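Local coordinates for tyrosine--tRNA ligase, mitochondrial (Coccidioides posadasii, PDB 5IJX), which probably attaches L-tyrosine to tRNA(Tyr) in mitochondria at the expense of ATP, here as the class I catalytic part without its C-terminal region, at residues W223-L228 and D251-I256; W265-D270 and D274-Y279. All blocks are in the same frame, centred on the assembly; numbering follows the deposited sequence.

In the fold
Both contacts belong to the class I catalytic domain and follow one another along the chain without crossing. Helix 217-229 comes first; the chain then runs through strand 233-239 and returns on helix 243-259, where interaction 1 packs 223-228 against 251-256 and closes a loop of 22 residues. After this helix a long surface loop leads to strand 279-283, and interaction 2 folds that loop on itself, 265-270 meeting 274-279 across three residues. The two contacts lie about 13 Å apart, centre to centre. Pro278 lets the loop pack on the helix pair just before the chain enters strand 279-283, which lies beside strand 233-239 in the sheet and runs parallel to it.

Interaction 1: W223-L228 and D251-I256; sequences WDFWYL and DAIKGI. With TYR (tyrosine), chain B.
Ile253 and Ile256, one turn apart on helix 243-259, press against the aromatic rings of Phe225 and Trp226 on helix 217-229. The short segments cross at -57°, their axes approaching to 9.5 Å. The tight part holds two CH-pi contacts. In the first, Ile253 CD1 lies over the face of Phe225, 3.7 Å from the ring centroid; its CG2 branch makes an oblique apolar approach to Trp226 CE3 at 3.8 Å, so the two branches of one isoleucine serve two rings. In the second, Ile256 CD1 sits 3.8 Å from the centroid of the five-membered ring of Trp226, nearly on its normal, and CG2 meets the six-membered part at CH2, also at 3.8 Å. The Trp226 indole can lie against both isoleucines because its CG is anti to the backbone N (chi1 167°). Pro278 touches both Phe225 and Ile253. On the looser flank Gly255 and Lys254 are partly exposed and Asp251 is exposed; none of the three meets the first helix. Asp224 points elsewhere, into the tyrosine pocket, where the ligand OH donates to OD2 at 3.2 Å. The chemistry thus divides helix 217-229: a wholly apolar seam, without hydrogen bonds, seats it on its neighbour, while Asp224 on the same helix, held by Asn169, Trp172 and Trp173, binds the phenol of the ligand.

Interaction 2: W265-D270 and D274-Y279; sequences WAPKKD and DLANPY
Pro267 CB meets Ala276 CB at 3.7 Å, the principal touch between two irregular pieces of the surface loop that joins helix 243-259 to strand 279-283 in the class I catalytic domain. Pro267 is the centre of an inverse gamma turn (phi -77°, psi 89°), and its ring approaches the alanine methyl with CB foremost and CG slightly farther off, 4.1 Å from Ala276 CB. The second segment begins at Asp274, whose OD2 forms a salt bridge with Lys59 on helix 54-63. Past Leu275, Ala276 directs its methyl at the proline; the backbone O of Trp265 also comes near Ala276 CB, but only at 4.5 Å. With no hydrogen bond across the two segments and 106 Å² buried in total, this is a small apolar touch between partly exposed residues. Asn277 follows, its carbonyl O bonded to Gln234 NE2, and then Pro278, buried against Met250, brings the chain in from the surface. Tyr279 enters the strand, with backbone bonds to Gln234 and Gln236 on strand 233-239. The phenol turns back to the start of its own segment: Tyr279 OH donates to Asp274 O at 2.8 Å, lying in the carbonyl plane on a lone pair, with a C=O...O angle of 112°.

Interaction 1: W223-L228 and D251-I256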
loop_
_atom_site.group_PDB
_atom_site.type_symbol
_atom_site.label_atom_id
_atom_site.label_comp_id
_atom_site.label_asym_id
_atom_site.label_seq_id
_atom_site.Cartn_x
_atom_site.Cartn_y
_atom_site.Cartn_z
ATOM N N TRP A 223 9.689 -4.115 3.665
ATOM C CA TRP A 223 9.584 -4.739 2.354
ATOM C C TRP A 223 10.882 -4.613 1.574
ATOM O O TRP A 223 11.203 -5.496 0.774
ATOM C CB TRP A 223 8.432 -4.123 1.559
ATOM C CG TRP A 223 8.102 -4.899 0.320
ATOM C CD1 TRP A 223 8.545 -4.653 -0.949
ATOM C CD2 TRP A 223 7.264 -6.061 0.233
ATOM N NE1 TRP A 223 8.031 -5.587 -1.820
ATOM C CE2 TRP A 223 7.244 -6.462 -1.118
ATOM C CE3 TRP A 223 6.530 -6.798 1.168
ATOM C CZ2 TRP A 223 6.516 -7.567 -1.556
ATOM C CZ3 TRP A 223 5.811 -7.893 0.731
ATOM C CH2 TRP A 223 5.807 -8.267 -0.620
ATOM N N ASP A 224 11.630 -3.527 1.774
ATOM C CA ASP A 224 13.004 -3.493 1.286
ATOM C C ASP A 224 13.793 -4.656 1.871
ATOM O O ASP A 224 14.483 -5.390 1.148
ATOM C CB ASP A 224 13.670 -2.162 1.646
ATOM C CG ASP A 224 13.075 -0.985 0.904
ATOM O OD1 ASP A 224 12.308 -1.202 -0.057
ATOM O OD2 ASP A 224 13.393 0.162 1.280
ATOM N N PHE A 225 13.682 -4.850 3.190
ATOM C CA PHE A 225 14.374 -5.959 3.839
ATOM C C PHE A 225 13.958 -7.302 3.248
ATOM O O PHE A 225 14.796 -8.184 3.055
ATOM C CB PHE A 225 14.101 -5.938 5.342
ATOM C CG PHE A 225 15.077 -6.746 6.161
ATOM C CD1 PHE A 225 16.075 -7.500 5.559
ATOM C CD2 PHE A 225 14.988 -6.754 7.544
ATOM C CE1 PHE A 225 16.962 -8.237 6.318
ATOM C CE2 PHE A 225 15.875 -7.487 8.308
ATOM C CZ PHE A 225 16.864 -8.230 7.693
ATOM N N TRP A 226 12.666 -7.486 2.977
ATOM C CA TRP A 226 12.194 -8.746 2.410
ATOM C C TRP A 226 12.723 -8.937 0.994
ATOM O O TRP A 226 13.201 -10.024 0.636
ATOM C CB TRP A 226 10.666 -8.761 2.445
ATOM C CG TRP A 226 9.997 -9.830 1.641
ATOM C CD1 TRP A 226 9.138 -9.648 0.596
ATOM C CD2 TRP A 226 10.105 -11.245 1.829
ATOM N NE1 TRP A 226 8.709 -10.861 0.117
ATOM C CE2 TRP A 226 9.290 -11.859 0.856
ATOM C CE3 TRP A 226 10.816 -12.052 2.720
ATOM C CZ2 TRP A 226 9.167 -13.242 0.751
ATOM C CZ3 TRP A 226 10.694 -13.425 2.613
ATOM C CH2 TRP A 226 9.874 -14.007 1.636
ATOM N N TYR A 227 12.667 -7.879 0.187
ATOM C CA TYR A 227 13.185 -7.928 -1.173
ATOM C C TYR A 227 14.642 -8.367 -1.184
ATOM O O TYR A 227 15.027 -9.265 -1.941
ATOM C CB TYR A 227 13.022 -6.555 -1.828
ATOM C CG TYR A 227 13.567 -6.456 -3.235
ATOM C CD1 TYR A 227 12.739 -6.636 -4.336
ATOM C CD2 TYR A 227 14.907 -6.168 -3.464
ATOM C CE1 TYR A 227 13.234 -6.541 -5.626
ATOM C CE2 TYR A 227 15.410 -6.075 -4.748
ATOM C CZ TYR A 227 14.570 -6.259 -5.826
ATOM O OH TYR A 227 15.075 -6.163 -7.104
ATOM N N LEU A 228 15.473 -7.744 -0.343
ATOM C CA LEU A 228 16.873 -8.146 -0.263
ATOM C C LEU A 228 17.039 -9.506 0.401
ATOM O O LEU A 228 18.029 -10.197 0.142
ATOM C CB LEU A 228 17.674 -7.090 0.495
ATOM C CG LEU A 228 17.679 -5.709 -0.160
ATOM C CD1 LEU A 228 18.354 -4.690 0.744
ATOM C CD2 LEU A 228 18.367 -5.767 -1.517
ATOM N N ASP A 251 10.543 -9.326 12.274
ATOM C CA ASP A 251 9.225 -9.872 12.565
ATOM C C ASP A 251 8.355 -9.919 11.319
ATOM O O ASP A 251 7.538 -10.834 11.164
ATOM C CB ASP A 251 8.541 -9.051 13.654
ATOM C CG ASP A 251 9.237 -9.178 14.997
ATOM O OD1 ASP A 251 10.029 -10.131 15.167
ATOM O OD2 ASP A 251 8.988 -8.332 15.885
ATOM N N ALA A 252 8.519 -8.954 10.413
ATOM C CA ALA A 252 7.751 -8.980 9.175
ATOM C C ALA A 252 8.131 -10.197 8.342
ATOM O O ALA A 252 7.278 -11.023 7.993
ATOM C CB ALA A 252 7.970 -7.685 8.390
ATOM N N ILE A 253 9.425 -10.341 8.045
ATOM C CA ILE A 253 9.882 -11.458 7.222
ATOM C C ILE A 253 9.467 -12.779 7.852
ATOM O O ILE A 253 8.898 -13.653 7.187
ATOM C CB ILE A 253 11.407 -11.386 7.019
ATOM C CG1 ILE A 253 11.768 -10.135 6.212
ATOM C CG2 ILE A 253 11.914 -12.655 6.327
ATOM C CD1 ILE A 253 13.252 -9.892 6.075
ATOM N N LYS A 254 9.759 -12.950 9.142
ATOM C CA LYS A 254 9.327 -14.155 9.837
ATOM C C LYS A 254 7.836 -14.382 9.629
ATOM O O LYS A 254 7.408 -15.485 9.266
ATOM C CB LYS A 254 9.671 -14.053 11.324
ATOM C CG LYS A 254 11.176 -14.071 11.592
ATOM C CD LYS A 254 11.512 -13.871 13.060
ATOM C CE LYS A 254 13.008 -14.029 13.309
ATOM N NZ LYS A 254 13.430 -13.494 14.637
ATOM N N GLY A 255 7.032 -13.330 9.808
ATOM C CA GLY A 255 5.599 -13.473 9.610
ATOM C C GLY A 255 5.265 -14.025 8.239
ATOM O O GLY A 255 4.365 -14.856 8.093
ATOM N N ILE A 256 5.994 -13.579 7.216
ATOM C CA ILE A 256 5.787 -14.103 5.869
ATOM C C ILE A 256 6.111 -15.591 5.829
ATOM O O ILE A 256 5.326 -16.402 5.323
ATOM C CB ILE A 256 6.631 -13.308 4.856
ATOM C CG1 ILE A 256 6.109 -11.873 4.767
ATOM C CG2 ILE A 256 6.609 -13.979 3.487
ATOM C CD1 ILE A 256 6.947 -10.965 3.892
HETATM N N TYR B . 15.430 4.672 7.898
HETATM C CA TYR B . 16.740 5.069 7.398
HETATM C C TYR B . 17.076 6.496 7.834
HETATM O O TYR B . 18.244 6.878 7.946
HETATM C CB TYR B . 16.783 4.963 5.870
HETATM C CG TYR B . 16.406 3.598 5.320
HETATM C CD1 TYR B . 16.768 2.431 5.980
HETATM C CD2 TYR B . 15.687 3.482 4.138
HETATM C CE1 TYR B . 16.423 1.186 5.476
HETATM C CE2 TYR B . 15.337 2.244 3.628
HETATM C CZ TYR B . 15.706 1.100 4.299
HETATM O OH TYR B . 15.358 -0.130 3.787
HETATM O OXT TYR B . 16.182 7.306 8.085
#

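Interaction 2: W265-D270 and D274-Y279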
loop_
_atom_site.group_PDB
_atom_site.type_symbol
_atom_site.label_atom_id
_atom_site.label_comp_id
_atom_site.label_asym_id
_atom_site.label_seq_id
_atom_site.Cartn_x
_atom_site.Cartn_y
_atom_site.Cartn_z
ATOM N N TRP A 265 11.897 -19.826 0.820
ATOM C CA TRP A 265 12.806 -19.292 1.829
ATOM C C TRP A 265 12.414 -19.680 3.248
ATOM O O TRP A 265 13.016 -19.174 4.202
ATOM C CB TRP A 265 12.876 -17.768 1.709
ATOM C CG TRP A 265 13.401 -17.325 0.380
ATOM C CD1 TRP A 265 14.711 -17.240 0.003
ATOM C CD2 TRP A 265 12.629 -16.922 -0.758
ATOM N NE1 TRP A 265 14.802 -16.806 -1.297
ATOM C CE2 TRP A 265 13.539 -16.602 -1.787
ATOM C CE3 TRP A 265 11.257 -16.798 -1.007
ATOM C CZ2 TRP A 265 13.122 -16.167 -3.043
ATOM C CZ3 TRP A 265 10.846 -16.364 -2.255
ATOM C CH2 TRP A 265 11.775 -16.054 -3.258
ATOM N N ALA A 266 11.429 -20.557 3.418
ATOM C CA ALA A 266 11.029 -20.967 4.757
ATOM C C ALA A 266 11.850 -22.176 5.205
ATOM O O ALA A 266 12.135 -23.065 4.397
ATOM C CB ALA A 266 9.547 -21.316 4.796
ATOM N N PRO A 267 12.242 -22.245 6.479
ATOM C CA PRO A 267 13.064 -23.375 6.930
ATOM C C PRO A 267 12.256 -24.646 7.128
ATOM O O PRO A 267 11.751 -24.905 8.225
ATOM C CB PRO A 267 13.649 -22.866 8.251
ATOM C CG PRO A 267 12.601 -21.951 8.778
ATOM C CD PRO A 267 11.968 -21.296 7.572
ATOM N N LYS A 268 12.123 -25.445 6.073
ATOM C CA LYS A 268 11.425 -26.720 6.169
ATOM C C LYS A 268 12.309 -27.737 6.882
ATOM O O LYS A 268 13.471 -27.928 6.511
ATOM C CB LYS A 268 11.043 -27.223 4.778
ATOM N N LYS A 269 11.760 -28.385 7.905
ATOM C CA LYS A 269 12.514 -29.369 8.679
ATOM C C LYS A 269 13.060 -30.462 7.757
ATOM O O LYS A 269 12.424 -30.779 6.753
ATOM C CB LYS A 269 11.638 -29.986 9.772
ATOM C CG LYS A 269 10.481 -30.821 9.246
ATOM N N ASP A 270 14.219 -31.052 8.069
ATOM C CA ASP A 270 15.014 -30.745 9.259
ATOM C C ASP A 270 16.142 -29.766 8.930
ATOM O O ASP A 270 17.296 -30.160 8.761
ATOM C CB ASP A 270 15.591 -32.033 9.863
ATOM C CG ASP A 270 16.408 -32.841 8.867
ATOM O OD1 ASP A 270 17.495 -33.328 9.244
ATOM O OD2 ASP A 270 15.963 -32.994 7.711
ATOM N N ASP A 274 17.760 -21.024 12.678
ATOM C CA ASP A 274 18.697 -19.928 12.891
ATOM C C ASP A 274 19.476 -19.580 11.630
ATOM O O ASP A 274 19.978 -18.455 11.515
ATOM C CB ASP A 274 19.666 -20.282 14.020
ATOM C CG ASP A 274 18.981 -20.367 15.370
ATOM O OD1 ASP A 274 17.732 -20.355 15.404
ATOM O OD2 ASP A 274 19.688 -20.453 16.395
ATOM N N LEU A 275 19.593 -20.513 10.686
ATOM C CA LEU A 275 20.298 -20.262 9.436
ATOM C C LEU A 275 19.401 -19.681 8.352
ATOM O O LEU A 275 19.911 -19.270 7.303
ATOM C CB LEU A 275 20.936 -21.560 8.928
ATOM C CG LEU A 275 21.989 -22.189 9.843
ATOM C CD1 LEU A 275 22.476 -23.508 9.267
ATOM C CD2 LEU A 275 23.156 -21.241 10.062
ATOM N N ALA A 276 18.088 -19.635 8.577
ATOM C CA ALA A 276 17.145 -19.116 7.599
ATOM C C ALA A 276 16.506 -17.796 8.008
ATOM O O ALA A 276 15.779 -17.208 7.202
ATOM C CB ALA A 276 16.033 -20.145 7.343
ATOM N N ASN A 277 16.760 -17.313 9.226
ATOM C CA ASN A 277 16.031 -16.179 9.770
ATOM C C ASN A 277 16.769 -14.872 9.520
ATOM O O ASN A 277 17.976 -14.858 9.260
ATOM C CB ASN A 277 15.820 -16.362 11.271
ATOM C CG ASN A 277 14.658 -17.278 11.589
ATOM O OD1 ASN A 277 14.046 -17.858 10.694
ATOM N ND2 ASN A 277 14.347 -17.413 12.872
ATOM N N PRO A 278 16.060 -13.749 9.597
ATOM C CA PRO A 278 16.711 -12.442 9.496
ATOM C C PRO A 278 17.225 -11.954 10.840
ATOM O O PRO A 278 16.700 -12.289 11.902
ATOM C CB PRO A 278 15.577 -11.547 8.978
ATOM C CG PRO A 278 14.356 -12.138 9.602
ATOM C CD PRO A 278 14.592 -13.629 9.631
ATOM N N TYR A 279 18.278 -11.139 10.774
ATOM C CA TYR A 279 18.902 -10.583 11.966
ATOM C C TYR A 279 19.233 -9.113 11.732
ATOM O O TYR A 279 19.225 -8.615 10.600
ATOM C CB TYR A 279 20.171 -11.354 12.348
ATOM C CG TYR A 279 19.941 -12.810 12.696
ATOM C CD1 TYR A 279 19.777 -13.212 14.017
ATOM C CD2 TYR A 279 19.895 -13.782 11.706
ATOM C CE1 TYR A 279 19.570 -14.542 14.340
ATOM C CE2 TYR A 279 19.689 -15.113 12.020
ATOM C CZ TYR A 279 19.527 -15.487 13.337
ATOM O OH TYR A 279 19.322 -16.812 13.651
#